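Local coordinates for protein 2-dehydro-3-deoxyphosphogluconate aldolase (Vibrio fischeri, PDB 3NZR) that belongs to the KDGP aldolase family of the TIM-barrel clan and folds around a sheet of parallel strands backed by helices, at residues V39-K44 against N65-G70; G117-T122 against V161-M166. All coordinates share one frame; numbering follows the deposited sequence.

Contact 1: V39-K44 against N65-G70; sequences VGVLSK and NAVSVG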
loop_
_atom_site.group_PDB
_atom_site.type_symbol
_atom_site.label_atom_id
_atom_site.label_comp_id
_atom_site.label_asym_id
_atom_site.label_seq_id
_atom_site.Cartn_x
_atom_site.Cartn_y
_atom_site.Cartn_z
ATOM N N VAL A 39 19.092 13.738 -8.860
ATOM C CA VAL A 39 18.826 15.095 -8.573
ATOM C C VAL A 39 17.327 15.284 -8.253
ATOM O O VAL A 39 16.435 14.895 -9.058
ATOM C CB VAL A 39 19.158 15.958 -9.796
ATOM C CG1 VAL A 39 18.451 17.241 -9.733
ATOM C CG2 VAL A 39 20.656 16.166 -9.943
ATOM N N GLY A 40 17.062 15.786 -7.057
ATOM C CA GLY A 40 15.691 15.851 -6.536
ATOM C C GLY A 40 14.987 17.130 -7.015
ATOM O O GLY A 40 15.601 18.203 -6.990
ATOM N N VAL A 41 13.772 16.951 -7.541
ATOM C CA VAL A 41 12.901 18.000 -7.977
ATOM C C VAL A 41 11.594 17.771 -7.204
ATOM O O VAL A 41 11.065 16.636 -7.152
ATOM C CB VAL A 41 12.740 17.974 -9.520
ATOM C CG1 VAL A 41 12.052 19.289 -10.021
ATOM C CG2 VAL A 41 14.137 17.892 -10.247
ATOM N N LEU A 42 11.062 18.817 -6.580
ATOM C CA LEU A 42 9.954 18.676 -5.621
ATOM C C LEU A 42 8.568 19.066 -6.182
ATOM O O LEU A 42 8.387 20.184 -6.708
ATOM C CB LEU A 42 10.238 19.496 -4.379
ATOM C CG LEU A 42 11.632 19.190 -3.785
ATOM C CD1 LEU A 42 11.941 20.048 -2.571
ATOM C CD2 LEU A 42 11.735 17.794 -3.422
ATOM N N SER A 43 7.630 18.132 -6.047
ATOM C CA SER A 43 6.255 18.283 -6.540
ATOM C C SER A 43 5.616 19.544 -5.983
ATOM O O SER A 43 4.931 20.233 -6.706
ATOM C CB SER A 43 5.395 17.057 -6.215
ATOM O OG SER A 43 4.894 17.057 -4.912
ATOM N N LYS A 44 5.898 19.878 -4.734
ATOM C CA LYS A 44 5.268 21.027 -4.099
ATOM C C LYS A 44 5.645 22.372 -4.718
ATOM O O LYS A 44 5.019 23.390 -4.394
ATOM C CB LYS A 44 5.674 21.125 -2.622
ATOM C CG LYS A 44 4.585 21.767 -1.734
ATOM C CD LYS A 44 4.962 21.641 -0.248
ATOM C CE LYS A 44 4.039 22.495 0.629
ATOM N NZ LYS A 44 4.646 23.857 0.881
ATOM N N ASN A 65 18.366 11.247 -17.244
ATOM C CA ASN A 65 17.194 10.810 -16.445
ATOM C C ASN A 65 17.451 10.477 -14.965
ATOM O O ASN A 65 16.604 9.852 -14.320
ATOM C CB ASN A 65 16.441 9.682 -17.130
ATOM C CG ASN A 65 15.026 9.567 -16.647
ATOM O OD1 ASN A 65 14.346 10.563 -16.462
ATOM N ND2 ASN A 65 14.554 8.327 -16.453
ATOM N N ALA A 66 18.572 10.955 -14.418
ATOM C CA ALA A 66 18.883 10.737 -13.020
ATOM C C ALA A 66 18.081 11.740 -12.180
ATOM O O ALA A 66 18.652 12.599 -11.497
ATOM C CB ALA A 66 20.389 10.850 -12.761
ATOM N N VAL A 67 16.759 11.590 -12.168
ATOM C CA VAL A 67 15.932 12.530 -11.474
ATOM C C VAL A 67 15.186 11.783 -10.364
ATOM O O VAL A 67 14.792 10.600 -10.558
ATOM C CB VAL A 67 14.937 13.195 -12.466
ATOM C CG1 VAL A 67 13.800 13.869 -11.731
ATOM C CG2 VAL A 67 15.687 14.175 -13.383
ATOM N N SER A 68 14.953 12.476 -9.255
ATOM C CA SER A 68 14.211 11.931 -8.147
ATOM C C SER A 68 13.022 12.796 -7.901
ATOM O O SER A 68 13.173 13.941 -7.590
ATOM C CB SER A 68 15.143 11.896 -6.916
ATOM O OG SER A 68 14.438 11.509 -5.747
ATOM N N VAL A 69 11.819 12.289 -8.058
ATOM C CA VAL A 69 10.612 13.081 -7.843
ATOM C C VAL A 69 10.341 13.025 -6.348
ATOM O O VAL A 69 10.226 11.923 -5.795
ATOM C CB VAL A 69 9.389 12.494 -8.589
ATOM C CG1 VAL A 69 8.149 13.353 -8.333
ATOM C CG2 VAL A 69 9.726 12.400 -10.078
ATOM N N GLY A 70 10.222 14.218 -5.726
ATOM C CA GLY A 70 10.021 14.392 -4.341
ATOM C C GLY A 70 8.713 14.976 -3.980
ATOM O O GLY A 70 8.010 15.576 -4.798
#
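G70 lies against V41, L42 and S43, and both its backbone polar groups are used: its N-H bonds to V41 O at 2.9 Å, and its O accepts S43 N at 2.9 Å. Glycine suits the site because, with no side chain, it lets L42 CD2 settle 3.9 Å from G70 CA. V39 does the same work at the other end. Its N gives a bond to A66 O at 2.9 Å, while its O takes S68 N at 2.8 Å. Between them, V41 N reaches S68 O at 3.1 Å. Five bonds therefore zip the strands together in parallel, with V39, G40, V41 and L42 facing V67, S68, V69 and G70.

V39, V41, V67 and V69 put their branched side chains on one face, where they meet helices 23-32, 49-61 and 79-89; beta-branched apolar residues suit both the extended backbone and this buried layer. V41 CG2 approaches V67 CG1 only loosely, at 4.3 Å. On the opposite face S68 OG makes weak hydrogen bonds to N17 and N95. S43, where the strand gives way to a 3-10 turn, holds OG between its backbone N and carbonyl carbon (chi1 82°), hydrogen-bonded to Q78 OE1 and L71 O.

Strand 37-42, helix 49-61 and strand 67-70 thus form a beta-alpha-beta unit, the building block of the TIM barrel, with valines toward the helices and the side chains of L42 and S68 on the other face, where G40 and G70 contribute none.

Contact 2: G117-T122 against V161-M166; sequences GLISPT and VKYFPM
P121 lays its ring obliquely against Y163, with CD over one face of the phenol ring and CG 3.6 Å from Y163 CZ. P121 CB also sits 3.4 Å from Y163 OH, so the compact, puckered proline ring covers the hydroxyl end of the tyrosine. Helix 172-184 adds E174, which touches both rings.

On the other face of the sheet, L118 meets F164 at a slant: L118 CD1 comes to 3.5 Å from F164 CB and lies oblique to the ring. Having CG anti to the backbone N (chi1 176°) brings CD1 up against F164. The F164 ring is covered on one face by P165 CB, 3.9 Å above its centre, a CH-pi contact favoured by the cis peptide between the two residues. Beside L118, K162 stretches out fully and its NZ hydrogen-bonds to N95 OD1. On the face shared with Y163, the I119 and V161 side chains cross at about a right angle, with I119 CD1 3.8 Å from V161 CG1, within the apolar layer beside helix 146-155.

The backbones pair through the hydrogen bonds K162 N to G117 O, I119 N to K162 O and F164 N to I119 O. The next donor in this series would come from residue 121, but proline has no N-H. S120 takes over: its OG donates to F164 O over 2.6 Å, approaching nearly along the carbonyl direction. The chemistry implies that a side-chain hydroxyl adds one more bond to the series after F164 N to I119 O, fixing the carbonyl just ahead of the cis-proline while the two prolines pack nearby.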
loop_
_atom_site.group_PDB
_atom_site.type_symbol
_atom_site.label_atom_id
_atom_site.label_comp_id
_atom_site.label_asym_id
_atom_site.label_seq_id
_atom_site.Cartn_x
_atom_site.Cartn_y
_atom_site.Cartn_z
ATOM N N GLY A 117 10.071 4.207 0.532
ATOM C CA GLY A 117 8.933 4.355 1.463
ATOM C C GLY A 117 9.371 4.941 2.801
ATOM O O GLY A 117 10.279 4.409 3.473
ATOM N N LEU A 118 8.702 6.000 3.229
ATOM C CA LEU A 118 9.087 6.760 4.424
ATOM C C LEU A 118 8.638 6.099 5.663
ATOM O O LEU A 118 7.462 5.751 5.843
ATOM C CB LEU A 118 8.462 8.108 4.379
ATOM C CG LEU A 118 8.653 9.050 5.578
ATOM C CD1 LEU A 118 10.036 9.385 5.640
ATOM C CD2 LEU A 118 7.840 10.303 5.331
ATOM N N ILE A 119 9.619 5.734 6.480
ATOM C CA ILE A 119 9.290 5.242 7.805
ATOM C C ILE A 119 10.219 5.994 8.770
ATOM O O ILE A 119 11.252 6.550 8.386
ATOM C CB ILE A 119 9.444 3.751 7.890
ATOM C CG1 ILE A 119 10.912 3.357 7.803
ATOM C CG2 ILE A 119 8.567 2.996 6.841
ATOM C CD1 ILE A 119 10.979 1.845 7.826
ATOM N N SER A 120 9.808 6.119 10.022
ATOM C CA SER A 120 10.447 7.017 10.921
ATOM C C SER A 120 10.867 6.440 12.245
ATOM O O SER A 120 10.242 5.482 12.737
ATOM C CB SER A 120 9.500 8.145 11.182
ATOM O OG SER A 120 9.079 8.792 9.908
ATOM N N PRO A 121 11.797 7.113 12.916
ATOM C CA PRO A 121 12.289 6.607 14.196
ATOM C C PRO A 121 11.204 6.789 15.211
ATOM O O PRO A 121 10.253 7.573 14.978
ATOM C CB PRO A 121 13.460 7.536 14.536
ATOM C CG PRO A 121 13.893 8.124 13.308
ATOM C CD PRO A 121 12.647 8.199 12.397
ATOM N N THR A 122 11.286 6.024 16.285
ATOM C CA THR A 122 10.290 6.075 17.336
ATOM C C THR A 122 10.860 6.270 18.745
ATOM O O THR A 122 10.103 6.424 19.680
ATOM C CB THR A 122 9.519 4.756 17.390
ATOM O OG1 THR A 122 10.441 3.702 17.721
ATOM C CG2 THR A 122 8.758 4.507 16.071
ATOM N N VAL A 161 13.830 1.567 1.976
ATOM C CA VAL A 161 13.464 2.293 3.135
ATOM C C VAL A 161 14.027 3.708 3.100
ATOM O O VAL A 161 15.286 3.874 3.058
ATOM C CB VAL A 161 14.060 1.591 4.377
ATOM C CG1 VAL A 161 13.896 2.542 5.574
ATOM C CG2 VAL A 161 13.250 0.263 4.645
ATOM N N LYS A 162 13.162 4.733 3.193
ATOM C CA LYS A 162 13.661 6.089 3.462
ATOM C C LYS A 162 13.423 6.369 4.956
ATOM O O LYS A 162 12.285 6.431 5.432
ATOM C CB LYS A 162 12.922 7.119 2.664
ATOM C CG LYS A 162 13.266 8.588 2.968
ATOM C CD LYS A 162 12.411 9.441 2.079
ATOM C CE LYS A 162 12.863 10.878 2.001
ATOM N NZ LYS A 162 11.838 11.595 1.160
ATOM N N TYR A 163 14.515 6.477 5.675
ATOM C CA TYR A 163 14.492 6.596 7.093
ATOM C C TYR A 163 14.625 8.057 7.397
ATOM O O TYR A 163 15.657 8.681 7.117
ATOM C CB TYR A 163 15.685 5.838 7.671
ATOM C CG TYR A 163 15.562 5.621 9.120
ATOM C CD1 TYR A 163 14.432 4.971 9.639
ATOM C CD2 TYR A 163 16.537 6.053 9.998
ATOM C CE1 TYR A 163 14.269 4.774 11.001
ATOM C CE2 TYR A 163 16.393 5.828 11.363
ATOM C CZ TYR A 163 15.258 5.180 11.848
ATOM O OH TYR A 163 15.081 4.922 13.186
ATOM N N PHE A 164 13.545 8.621 7.907
ATOM C CA PHE A 164 13.486 10.070 8.123
ATOM C C PHE A 164 12.475 10.353 9.209
ATOM O O PHE A 164 11.405 9.675 9.239
ATOM C CB PHE A 164 13.034 10.733 6.836
ATOM C CG PHE A 164 12.778 12.190 6.932
ATOM C CD1 PHE A 164 13.791 13.122 6.650
ATOM C CD2 PHE A 164 11.503 12.652 7.225
ATOM C CE1 PHE A 164 13.529 14.483 6.738
ATOM C CE2 PHE A 164 11.232 14.016 7.296
ATOM C CZ PHE A 164 12.219 14.928 7.060
ATOM N N PRO A 165 12.741 11.383 10.031
ATOM C CA PRO A 165 13.957 12.197 10.115
ATOM C C PRO A 165 15.046 11.598 11.005
ATOM O O PRO A 165 14.790 11.249 12.142
ATOM C CB PRO A 165 13.474 13.510 10.724
ATOM C CG PRO A 165 12.349 13.139 11.590
ATOM C CD PRO A 165 11.657 11.941 10.871
HETATM N N MSE A 166 16.275 11.549 10.495
HETATM C CA MSE A 166 17.317 10.864 11.218
HETATM C C MSE A 166 17.991 11.746 12.261
HETATM O O MSE A 166 18.623 11.250 13.184
HETATM C CB MSE A 166 18.323 10.380 10.231
HETATM C CG MSE A 166 19.167 9.277 10.677
HETATM SE SE MSE A 166 19.937 8.464 9.016
HETATM C CE MSE A 166 21.249 9.843 8.655
#

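Overall arrangement
After strand 16-19 and helix 23-32, the chain makes strand 37-42, passes through helix 49-61 and returns along strand 67-70, so contact 1 closes a short beta-alpha-beta loop. It then runs through helix 79-89, strand 93-94 and helix 101-108 before contact 2 opens. That second loop is longer, holding the hairpin of strands 127-129 and 143-145 and then helix 146-155. The loops follow in series, neither enclosing nor crossing the other. Both contacts lie in the same parallel sheet, on opposite sides of the chain's centre, with their own centres about 19 Å apart. N95, just after strand 93-94, hydrogen-bonds to V69 O of contact 1 and to K162 of contact 2, joining the two.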